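Local coordinates for protein putative histidinol-phosphate aminotransferase (Erwinia carotovora atroseptica, PDB 3LY1) that probably works as a pyridoxal-phosphate-dependent aminotransferase of the histidinol-phosphate type, binding the cofactor and transferring amino groups, at residues 13-22 and 311-319; 299-310 and 344-354. One frame throughout, in Å; residues are numbered along the deposited sequence.

Contact 1. Residues 13-22 and 311-319; sequences PSTDNPIRIN and ADAGVLIGR
I21 and V315 meet beside a short parallel strand pair, next to the side that carries I19 and V315, with CD1 of I21 lying 3.6 Å from CG1 of V315. The isoleucine gets there with CG1 tucked between its own backbone N and carbonyl carbon (chi1 48°), which turns CD1 back over the valine. W340 of helix 335-350 packs against both I19 and V315.

R20 and L316 point to the opposite face; P18, just before the strand, reaches L316 with its ring. CG of P18 approaches CD1 of L316 at 4.0 Å, the two side chains meeting at a slant, while N22 runs alongside the leucine in the same direction and brings ND2 to 3.7 Å from L316 CB. L316 thus touches both proline ring and amide.

Three backbone bonds set the register: I19 N to G314 O (2.8 Å), L316 N to I19 O (2.9 Å, N-H...O 175°) and I21 N to L316 O. G314, at positive phi in the Schellman motif that ends helix 303-312, is hemmed in by P13 and S14 O, with P13 CB 3.3 Å from G314 O. Farther on, one water links N22 O to R319 N.

R20 also packs on Y48 of the second subunit. This two-stranded parallel pairing joins the N-terminal segment to the C-terminal part of the chain, consistent with the small domain of fold-type I aminotransferases.

Contact 2. Residues 299-310 and 344-354; sequences LVVPLKDYQTHM and TMREFRKKSWI
Side chains and the C-terminal tail bridge helices 303-312 and 335-350, whose short segments here pass 12.2 Å apart at their axes. The Schellman motif with S352 at C-prime ends helix 335-350 and turns the chain back so that W353 and I354 reach helix 303-312 and the loop before it. H309 lies flat on W353: the imidazole and the five-membered indole ring stack face to face, centroids 3.6 Å apart and planes 9° from parallel. CE of K351 covers the opposite indole face. Water 3, in the imidazole plane, joins H309 ND1 to W353 O and so helps fix the ring's rotation.

F348 is sandwiched. CE3 of W353 sits over one face and the methyl of selenomethionine M310 over the other, CE 4.1 Å from the ring centroid; with SE oblique to the ring, this is a Met-aromatic contact. A bend at chi2 (-70°) curls the M310 chain so that CE also reaches CG of M345, at 3.5 Å.

Y306 extends toward I354, whose CD1 lies 3.6 Å from CE1 of the phenol, while CD2 of F348 comes in at the ring edge.

Within the C-terminal segment, R349 grips the carboxylate side-on, NE to I354 O at 2.9 Å and NH2 to OXT at 3.0 Å, the second a salt bridge. Both oxygens lie in the guanidinium plane, but NE sits above the carbonyl plane of I354 O, off its lone pairs. V300 meets the carboxylate through water 2, which connects its N to OXT, and through CG2, 3.5 Å from OXT.

Beyond the contact, M345 packs on L276, L280 and L283 of helix 259-283, and L299 and Y306 rest on C328 of strand 327-331.

Overall arrangement
From the N terminus, the chain lays down residues 13-22, then builds the seven-stranded mixed sheet and the long helix 259-283 before 311-319 returns to close contact 1, a loop of 288 intervening residues. Contact 2 starts just earlier, at 299-310, and closes only when the C terminus arrives at 344-354, across 33 residues that include strand 327-331. The two loops therefore cross, with 311-319 lying inside the second. Helix 303-312 serves both: M310 O probably accepts a hydrogen bond from V315 N, and Q307 NE2 bonds G318 O. The N-terminal segment is held by the strand and turn that follow helix 303-312, the C-terminal tail by the helix itself and the loop before it.

Contact 1. Residues 13-22 and 311-319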
loop_
_atom_site.group_PDB
_atom_site.type_symbol
_atom_site.label_atom_id
_atom_site.label_comp_id
_atom_site.label_asym_id
_atom_site.label_seq_id
_atom_site.Cartn_x
_atom_site.Cartn_y
_atom_site.Cartn_z
ATOM N N PRO A 13 -24.290 16.155 17.365
ATOM C CA PRO A 13 -23.003 15.588 17.747
ATOM C C PRO A 13 -22.628 15.807 19.208
ATOM O O PRO A 13 -23.246 16.613 19.897
ATOM C CB PRO A 13 -22.023 16.351 16.855
ATOM C CG PRO A 13 -22.689 17.672 16.606
ATOM C CD PRO A 13 -24.136 17.354 16.514
ATOM N N SER A 14 -21.605 15.081 19.654
ATOM C CA SER A 14 -20.960 15.297 20.949
ATOM C C SER A 14 -19.452 15.270 20.719
ATOM O O SER A 14 -19.026 14.948 19.617
ATOM C CB SER A 14 -21.334 14.161 21.891
ATOM O OG SER A 14 -21.004 12.902 21.300
ATOM N N THR A 15 -18.644 15.557 21.741
ATOM C CA THR A 15 -17.191 15.336 21.626
ATOM C C THR A 15 -16.812 13.840 21.428
ATOM O O THR A 15 -15.760 13.535 20.839
ATOM C CB THR A 15 -16.389 15.965 22.818
ATOM O OG1 THR A 15 -16.760 15.323 24.048
ATOM C CG2 THR A 15 -16.645 17.468 22.927
ATOM N N ASP A 16 -17.645 12.910 21.892
ATOM C CA ASP A 16 -17.431 11.468 21.629
ATOM C C ASP A 16 -17.927 11.025 20.258
ATOM O O ASP A 16 -17.553 9.951 19.767
ATOM C CB ASP A 16 -18.165 10.590 22.667
ATOM C CG ASP A 16 -17.373 10.390 23.966
ATOM O OD1 ASP A 16 -16.446 11.185 24.261
ATOM O OD2 ASP A 16 -17.702 9.427 24.705
ATOM N N ASN A 17 -18.829 11.801 19.668
ATOM C CA ASN A 17 -19.450 11.415 18.388
ATOM C C ASN A 17 -19.614 12.672 17.504
ATOM O O ASN A 17 -20.731 13.083 17.168
ATOM C CB ASN A 17 -20.763 10.673 18.643
ATOM C CG ASN A 17 -21.445 10.213 17.370
ATOM O OD1 ASN A 17 -20.811 9.996 16.332
ATOM N ND2 ASN A 17 -22.757 10.063 17.442
ATOM N N PRO A 18 -18.463 13.257 17.104
ATOM C CA PRO A 18 -18.419 14.554 16.439
ATOM C C PRO A 18 -18.830 14.490 14.985
ATOM O O PRO A 18 -18.808 13.424 14.378
ATOM C CB PRO A 18 -16.939 14.980 16.583
ATOM C CG PRO A 18 -16.181 13.720 16.590
ATOM C CD PRO A 18 -17.115 12.664 17.234
ATOM N N ILE A 19 -19.235 15.626 14.426
ATOM C CA ILE A 19 -19.330 15.762 12.968
ATOM C C ILE A 19 -17.876 15.881 12.485
ATOM O O ILE A 19 -17.128 16.735 12.976
ATOM C CB ILE A 19 -20.120 17.020 12.540
ATOM C CG1 ILE A 19 -21.607 16.879 12.903
ATOM C CG2 ILE A 19 -19.954 17.291 11.042
ATOM C CD1 ILE A 19 -22.407 18.171 12.767
ATOM N N ARG A 20 -17.508 15.039 11.521
ATOM C CA ARG A 20 -16.124 14.927 11.075
ATOM C C ARG A 20 -16.017 15.568 9.701
ATOM O O ARG A 20 -16.390 14.964 8.709
ATOM C CB ARG A 20 -15.739 13.439 11.033
ATOM C CG ARG A 20 -15.573 12.817 12.439
ATOM C CD ARG A 20 -15.533 11.289 12.431
ATOM N NE ARG A 20 -14.321 10.743 11.792
ATOM C CZ ARG A 20 -13.997 9.450 11.779
ATOM N NH1 ARG A 20 -14.783 8.547 12.384
ATOM N NH2 ARG A 20 -12.887 9.049 11.178
ATOM N N ILE A 21 -15.549 16.818 9.656
ATOM C CA ILE A 21 -15.478 17.550 8.387
ATOM C C ILE A 21 -14.076 18.100 8.316
ATOM O O ILE A 21 -13.821 19.295 8.057
ATOM C CB ILE A 21 -16.597 18.635 8.235
ATOM C CG1 ILE A 21 -16.705 19.514 9.489
ATOM C CG2 ILE A 21 -17.966 17.965 7.880
ATOM C CD1 ILE A 21 -17.779 20.617 9.395
ATOM N N ASN A 22 -13.154 17.190 8.592
ATOM C CA ASN A 22 -11.753 17.532 8.785
ATOM C C ASN A 22 -10.782 16.989 7.728
ATOM O O ASN A 22 -9.685 17.522 7.593
ATOM C CB ASN A 22 -11.270 17.138 10.200
ATOM C CG ASN A 22 -11.603 15.689 10.605
ATOM O OD1 ASN A 22 -12.425 14.985 9.965
ATOM N ND2 ASN A 22 -10.990 15.256 11.733
ATOM N N ALA A 311 -14.471 22.145 17.997
ATOM C CA ALA A 311 -14.213 20.811 18.600
ATOM C C ALA A 311 -15.081 20.614 19.837
ATOM O O ALA A 311 -15.640 19.529 20.034
ATOM C CB ALA A 311 -12.734 20.598 18.968
ATOM N N ASP A 312 -15.191 21.664 20.653
ATOM C CA ASP A 312 -15.957 21.607 21.907
ATOM C C ASP A 312 -17.455 21.468 21.649
ATOM O O ASP A 312 -18.161 20.934 22.494
ATOM C CB ASP A 312 -15.700 22.842 22.795
ATOM C CG ASP A 312 -14.276 22.885 23.381
ATOM O OD1 ASP A 312 -13.559 21.840 23.370
ATOM O OD2 ASP A 312 -13.870 23.989 23.840
ATOM N N ALA A 313 -17.931 21.975 20.515
ATOM C CA ALA A 313 -19.315 21.808 20.092
ATOM C C ALA A 313 -19.537 20.509 19.309
ATOM O O ALA A 313 -20.646 20.289 18.808
ATOM C CB ALA A 313 -19.753 22.970 19.257
ATOM N N GLY A 314 -18.489 19.678 19.182
ATOM C CA GLY A 314 -18.569 18.392 18.510
ATOM C C GLY A 314 -18.413 18.458 17.001
ATOM O O GLY A 314 -19.001 17.651 16.277
ATOM N N VAL A 315 -17.629 19.418 16.515
ATOM C CA VAL A 315 -17.359 19.537 15.076
ATOM C C VAL A 315 -15.859 19.628 14.855
ATOM O O VAL A 315 -15.203 20.535 15.381
ATOM C CB VAL A 315 -18.031 20.783 14.476
ATOM C CG1 VAL A 315 -17.803 20.839 12.985
ATOM C CG2 VAL A 315 -19.553 20.817 14.796
ATOM N N LEU A 316 -15.309 18.690 14.080
ATOM C CA LEU A 316 -13.882 18.679 13.780
ATOM C C LEU A 316 -13.656 19.229 12.382
ATOM O O LEU A 316 -14.060 18.616 11.381
ATOM C CB LEU A 316 -13.302 17.257 13.892
ATOM C CG LEU A 316 -13.480 16.525 15.229
ATOM C CD1 LEU A 316 -12.764 15.146 15.180
ATOM C CD2 LEU A 316 -12.961 17.351 16.372
ATOM N N ILE A 317 -13.014 20.396 12.316
ATOM C CA ILE A 317 -12.739 21.075 11.045
ATOM C C ILE A 317 -11.272 20.886 10.647
ATOM O O ILE A 317 -10.485 20.283 11.395
ATOM C CB ILE A 317 -13.133 22.603 11.113
ATOM C CG1 ILE A 317 -12.232 23.398 12.059
ATOM C CG2 ILE A 317 -14.615 22.769 11.521
ATOM C CD1 ILE A 317 -12.462 24.935 12.018
ATOM N N GLY A 318 -10.879 21.422 9.501
ATOM C CA GLY A 318 -9.488 21.313 9.072
ATOM C C GLY A 318 -8.405 21.889 9.965
ATOM O O GLY A 318 -8.618 22.849 10.722
ATOM N N ARG A 319 -7.221 21.297 9.852
ATOM C CA ARG A 319 -6.011 21.843 10.458
ATOM C C ARG A 319 -5.608 23.180 9.823
ATOM O O ARG A 319 -6.191 23.588 8.831
ATOM C CB ARG A 319 -4.886 20.823 10.303
ATOM C CG ARG A 319 -4.414 20.611 8.843
ATOM C CD ARG A 319 -3.223 19.638 8.848
ATOM N NE ARG A 319 -2.795 19.298 7.506
ATOM C CZ ARG A 319 -2.020 20.059 6.728
ATOM N NH1 ARG A 319 -1.551 21.232 7.144
ATOM N NH2 ARG A 319 -1.710 19.637 5.501
HETATM O O HOH W 1 -7.279 18.488 8.725
#

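Contact 2. Residues 299-310 and 344-354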
loop_
_atom_site.group_PDB
_atom_site.type_symbol
_atom_site.label_atom_id
_atom_site.label_comp_id
_atom_site.label_asym_id
_atom_site.label_seq_id
_atom_site.Cartn_x
_atom_site.Cartn_y
_atom_site.Cartn_z
ATOM N N LEU A 299 -11.441 33.899 8.250
ATOM C CA LEU A 299 -11.876 34.110 9.622
ATOM C C LEU A 299 -11.445 35.479 10.097
ATOM O O LEU A 299 -10.391 35.988 9.673
ATOM C CB LEU A 299 -11.288 33.059 10.552
ATOM C CG LEU A 299 -11.800 31.642 10.346
ATOM C CD1 LEU A 299 -10.963 30.607 11.132
ATOM C CD2 LEU A 299 -13.310 31.583 10.721
ATOM N N VAL A 300 -12.244 36.064 10.988
ATOM C CA VAL A 300 -11.865 37.285 11.685
ATOM C C VAL A 300 -11.377 36.998 13.124
ATOM O O VAL A 300 -10.713 37.844 13.727
ATOM C CB VAL A 300 -12.980 38.379 11.592
ATOM C CG1 VAL A 300 -13.148 38.806 10.118
ATOM C CG2 VAL A 300 -14.287 37.904 12.111
ATOM N N VAL A 301 -11.681 35.819 13.661
ATOM C CA VAL A 301 -11.133 35.370 14.949
ATOM C C VAL A 301 -9.928 34.458 14.694
ATOM O O VAL A 301 -9.762 33.961 13.575
ATOM C CB VAL A 301 -12.189 34.606 15.758
ATOM C CG1 VAL A 301 -13.421 35.469 15.922
ATOM C CG2 VAL A 301 -12.534 33.271 15.076
ATOM N N PRO A 302 -9.068 34.254 15.714
ATOM C CA PRO A 302 -7.958 33.314 15.518
ATOM C C PRO A 302 -8.421 31.893 15.130
ATOM O O PRO A 302 -9.373 31.332 15.721
ATOM C CB PRO A 302 -7.219 33.334 16.877
ATOM C CG PRO A 302 -7.531 34.729 17.461
ATOM C CD PRO A 302 -8.971 34.968 17.008
ATOM N N LEU A 303 -7.751 31.325 14.129
ATOM C CA LEU A 303 -8.088 29.985 13.629
ATOM C C LEU A 303 -8.091 29.014 14.786
ATOM O O LEU A 303 -9.001 28.249 14.923
ATOM C CB LEU A 303 -7.092 29.556 12.540
ATOM C CG LEU A 303 -7.212 28.112 12.012
ATOM C CD1 LEU A 303 -8.594 27.819 11.382
ATOM C CD2 LEU A 303 -6.039 27.824 11.030
ATOM N N LYS A 304 -7.085 29.093 15.661
ATOM C CA LYS A 304 -6.955 28.112 16.747
ATOM C C LYS A 304 -8.106 28.183 17.726
ATOM O O LYS A 304 -8.574 27.155 18.213
ATOM C CB LYS A 304 -5.620 28.305 17.490
ATOM C CG LYS A 304 -5.378 27.314 18.647
ATOM C CD LYS A 304 -5.069 25.918 18.092
ATOM C CE LYS A 304 -4.677 24.897 19.179
ATOM N NZ LYS A 304 -4.212 23.626 18.496
ATOM N N ASP A 305 -8.566 29.399 18.016
ATOM C CA ASP A 305 -9.764 29.566 18.875
ATOM C C ASP A 305 -10.996 28.940 18.191
ATOM O O ASP A 305 -11.784 28.233 18.811
ATOM C CB ASP A 305 -10.057 31.042 19.165
ATOM C CG ASP A 305 -8.947 31.726 19.947
ATOM O OD1 ASP A 305 -7.966 31.047 20.323
ATOM O OD2 ASP A 305 -9.065 32.949 20.163
ATOM N N TYR A 306 -11.149 29.220 16.908
ATOM C CA TYR A 306 -12.283 28.710 16.169
ATOM C C TYR A 306 -12.263 27.171 16.098
ATOM O O TYR A 306 -13.300 26.505 16.287
ATOM C CB TYR A 306 -12.302 29.335 14.785
ATOM C CG TYR A 306 -13.516 28.948 13.968
ATOM C CD1 TYR A 306 -14.802 29.221 14.429
ATOM C CD2 TYR A 306 -13.389 28.278 12.753
ATOM C CE1 TYR A 306 -15.913 28.870 13.700
ATOM C CE2 TYR A 306 -14.535 27.916 11.999
ATOM C CZ TYR A 306 -15.794 28.222 12.492
ATOM O OH TYR A 306 -16.960 27.876 11.808
ATOM N N GLN A 307 -11.078 26.603 15.870
ATOM C CA GLN A 307 -10.937 25.144 15.826
ATOM C C GLN A 307 -11.324 24.545 17.187
ATOM O O GLN A 307 -11.979 23.494 17.245
ATOM C CB GLN A 307 -9.502 24.712 15.471
ATOM C CG GLN A 307 -9.061 24.978 14.021
ATOM C CD GLN A 307 -7.599 24.798 13.847
ATOM O OE1 GLN A 307 -6.843 25.127 14.756
ATOM N NE2 GLN A 307 -7.164 24.272 12.679
ATOM N N THR A 308 -10.920 25.217 18.271
ATOM C CA THR A 308 -11.152 24.711 19.629
ATOM C C THR A 308 -12.619 24.828 19.991
ATOM O O THR A 308 -13.180 23.902 20.586
ATOM C CB THR A 308 -10.282 25.433 20.710
ATOM O OG1 THR A 308 -8.900 25.154 20.467
ATOM C CG2 THR A 308 -10.636 24.934 22.127
ATOM N N HIS A 309 -13.255 25.950 19.636
ATOM C CA HIS A 309 -14.680 26.118 19.938
ATOM C C HIS A 309 -15.569 25.141 19.159
ATOM O O HIS A 309 -16.517 24.567 19.697
ATOM C CB HIS A 309 -15.132 27.569 19.753
ATOM C CG HIS A 309 -14.522 28.523 20.744
ATOM N ND1 HIS A 309 -13.909 29.701 20.372
ATOM C CD2 HIS A 309 -14.409 28.456 22.093
ATOM C CE1 HIS A 309 -13.438 30.315 21.445
ATOM N NE2 HIS A 309 -13.728 29.581 22.504
HETATM N N MSE A 310 -15.234 24.921 17.897
HETATM C CA MSE A 310 -15.947 23.936 17.091
HETATM C C MSE A 310 -15.713 22.500 17.629
HETATM O O MSE A 310 -16.666 21.733 17.738
HETATM C CB MSE A 310 -15.566 24.078 15.609
HETATM C CG MSE A 310 -16.371 25.193 14.873
HETATM SE SE MSE A 310 -18.239 24.621 14.684
HETATM C CE MSE A 310 -19.038 26.268 14.021
ATOM N N THR A 344 -24.823 26.444 13.915
ATOM C CA THR A 344 -23.848 26.617 14.999
ATOM C C THR A 344 -22.956 27.857 14.730
ATOM O O THR A 344 -22.656 28.657 15.630
ATOM C CB THR A 344 -22.999 25.335 15.206
ATOM O OG1 THR A 344 -23.868 24.244 15.544
ATOM C CG2 THR A 344 -21.997 25.502 16.330
HETATM N N MSE A 345 -22.538 28.015 13.482
HETATM C CA MSE A 345 -21.797 29.193 13.076
HETATM C C MSE A 345 -22.593 30.500 13.355
HETATM O O MSE A 345 -22.054 31.439 13.954
HETATM C CB MSE A 345 -21.449 29.076 11.590
HETATM C CG MSE A 345 -20.501 27.950 11.283
HETATM SE SE MSE A 345 -20.311 27.668 9.367
HETATM C CE MSE A 345 -19.578 29.379 8.830
ATOM N N ARG A 346 -23.889 30.527 12.998
ATOM C CA ARG A 346 -24.727 31.690 13.287
ATOM C C ARG A 346 -24.780 31.977 14.767
ATOM O O ARG A 346 -24.737 33.141 15.175
ATOM C CB ARG A 346 -26.139 31.528 12.711
ATOM C CG ARG A 346 -26.160 31.596 11.205
ATOM C CD ARG A 346 -27.570 31.223 10.651
ATOM N NE ARG A 346 -27.587 31.314 9.195
ATOM C CZ ARG A 346 -27.510 30.286 8.354
ATOM N NH1 ARG A 346 -27.477 29.028 8.800
ATOM N NH2 ARG A 346 -27.505 30.507 7.045
ATOM N N GLU A 347 -24.835 30.921 15.577
ATOM C CA GLU A 347 -24.873 31.075 17.026
ATOM C C GLU A 347 -23.529 31.553 17.579
ATOM O O GLU A 347 -23.497 32.358 18.536
ATOM C CB GLU A 347 -25.263 29.767 17.712
ATOM C CG GLU A 347 -26.713 29.362 17.512
ATOM C CD GLU A 347 -27.680 30.351 18.138
ATOM O OE1 GLU A 347 -27.696 30.469 19.394
ATOM O OE2 GLU A 347 -28.404 31.023 17.369
ATOM N N PHE A 348 -22.431 31.042 17.010
ATOM C CA PHE A 348 -21.089 31.497 17.358
ATOM C C PHE A 348 -20.976 33.006 17.120
ATOM O O PHE A 348 -20.370 33.727 17.950
ATOM C CB PHE A 348 -20.008 30.811 16.517
ATOM C CG PHE A 348 -19.471 29.511 17.083
ATOM C CD1 PHE A 348 -20.267 28.628 17.775
ATOM C CD2 PHE A 348 -18.145 29.163 16.861
ATOM C CE1 PHE A 348 -19.762 27.413 18.247
ATOM C CE2 PHE A 348 -17.626 27.951 17.329
ATOM C CZ PHE A 348 -18.438 27.074 18.022
ATOM N N ARG A 349 -21.521 33.476 15.992
ATOM C CA ARG A 349 -21.420 34.892 15.630
ATOM C C ARG A 349 -22.039 35.776 16.734
ATOM O O ARG A 349 -21.480 36.821 17.104
ATOM C CB ARG A 349 -22.061 35.148 14.262
ATOM C CG ARG A 349 -22.322 36.629 13.869
ATOM C CD ARG A 349 -21.080 37.541 13.972
ATOM N NE ARG A 349 -19.907 37.101 13.197
ATOM C CZ ARG A 349 -19.678 37.371 11.906
ATOM N NH1 ARG A 349 -20.549 38.066 11.204
ATOM N NH2 ARG A 349 -18.544 36.961 11.320
ATOM N N LYS A 350 -23.164 35.338 17.282
ATOM C CA LYS A 350 -23.864 36.112 18.296
ATOM C C LYS A 350 -22.986 36.321 19.519
ATOM O O LYS A 350 -23.129 37.336 20.213
ATOM C CB LYS A 350 -25.170 35.424 18.715
ATOM C CG LYS A 350 -26.166 35.246 17.595
ATOM C CD LYS A 350 -27.430 34.615 18.146
ATOM C CE LYS A 350 -28.395 34.233 17.056
ATOM N NZ LYS A 350 -29.597 33.535 17.671
ATOM N N LYS A 351 -22.096 35.369 19.794
ATOM C CA LYS A 351 -21.220 35.479 20.962
ATOM C C LYS A 351 -19.777 35.807 20.582
ATOM O O LYS A 351 -18.867 35.636 21.395
ATOM C CB LYS A 351 -21.326 34.233 21.872
ATOM C CG LYS A 351 -20.837 32.908 21.261
ATOM C CD LYS A 351 -21.223 31.692 22.124
ATOM C CE LYS A 351 -20.438 31.656 23.452
ATOM N NZ LYS A 351 -20.861 30.544 24.400
ATOM N N SER A 352 -19.583 36.321 19.365
ATOM C CA SER A 352 -18.271 36.709 18.831
ATOM C C SER A 352 -17.221 35.604 18.620
ATOM O O SER A 352 -16.021 35.910 18.503
ATOM C CB SER A 352 -17.648 37.843 19.666
ATOM O OG SER A 352 -18.432 38.994 19.557
ATOM N N TRP A 353 -17.659 34.347 18.542
ATOM C CA TRP A 353 -16.739 33.207 18.376
ATOM C C TRP A 353 -16.454 32.931 16.907
ATOM O O TRP A 353 -15.636 32.046 16.572
ATOM C CB TRP A 353 -17.330 31.946 19.014
ATOM C CG TRP A 353 -17.004 31.747 20.465
ATOM C CD1 TRP A 353 -16.278 32.577 21.282
ATOM C CD2 TRP A 353 -17.397 30.626 21.269
ATOM N NE1 TRP A 353 -16.197 32.037 22.541
ATOM C CE2 TRP A 353 -16.876 30.843 22.566
ATOM C CE3 TRP A 353 -18.130 29.449 21.017
ATOM C CZ2 TRP A 353 -17.076 29.924 23.618
ATOM C CZ3 TRP A 353 -18.330 28.545 22.052
ATOM C CH2 TRP A 353 -17.810 28.789 23.340
ATOM N N ILE A 354 -17.171 33.644 16.038
ATOM C CA ILE A 354 -16.857 33.697 14.628
ATOM C C ILE A 354 -17.146 35.105 14.126
ATOM O O ILE A 354 -17.896 35.860 14.824
ATOM C CB ILE A 354 -17.657 32.636 13.795
ATOM C CG1 ILE A 354 -16.926 32.304 12.494
ATOM C CG2 ILE A 354 -19.120 33.098 13.544
ATOM C CD1 ILE A 354 -17.636 31.272 11.580
ATOM O OXT ILE A 354 -16.650 35.465 13.018
HETATM O O HOH W 2 -14.233 34.584 12.135
HETATM O O HOH W 3 -13.566 31.258 18.147
#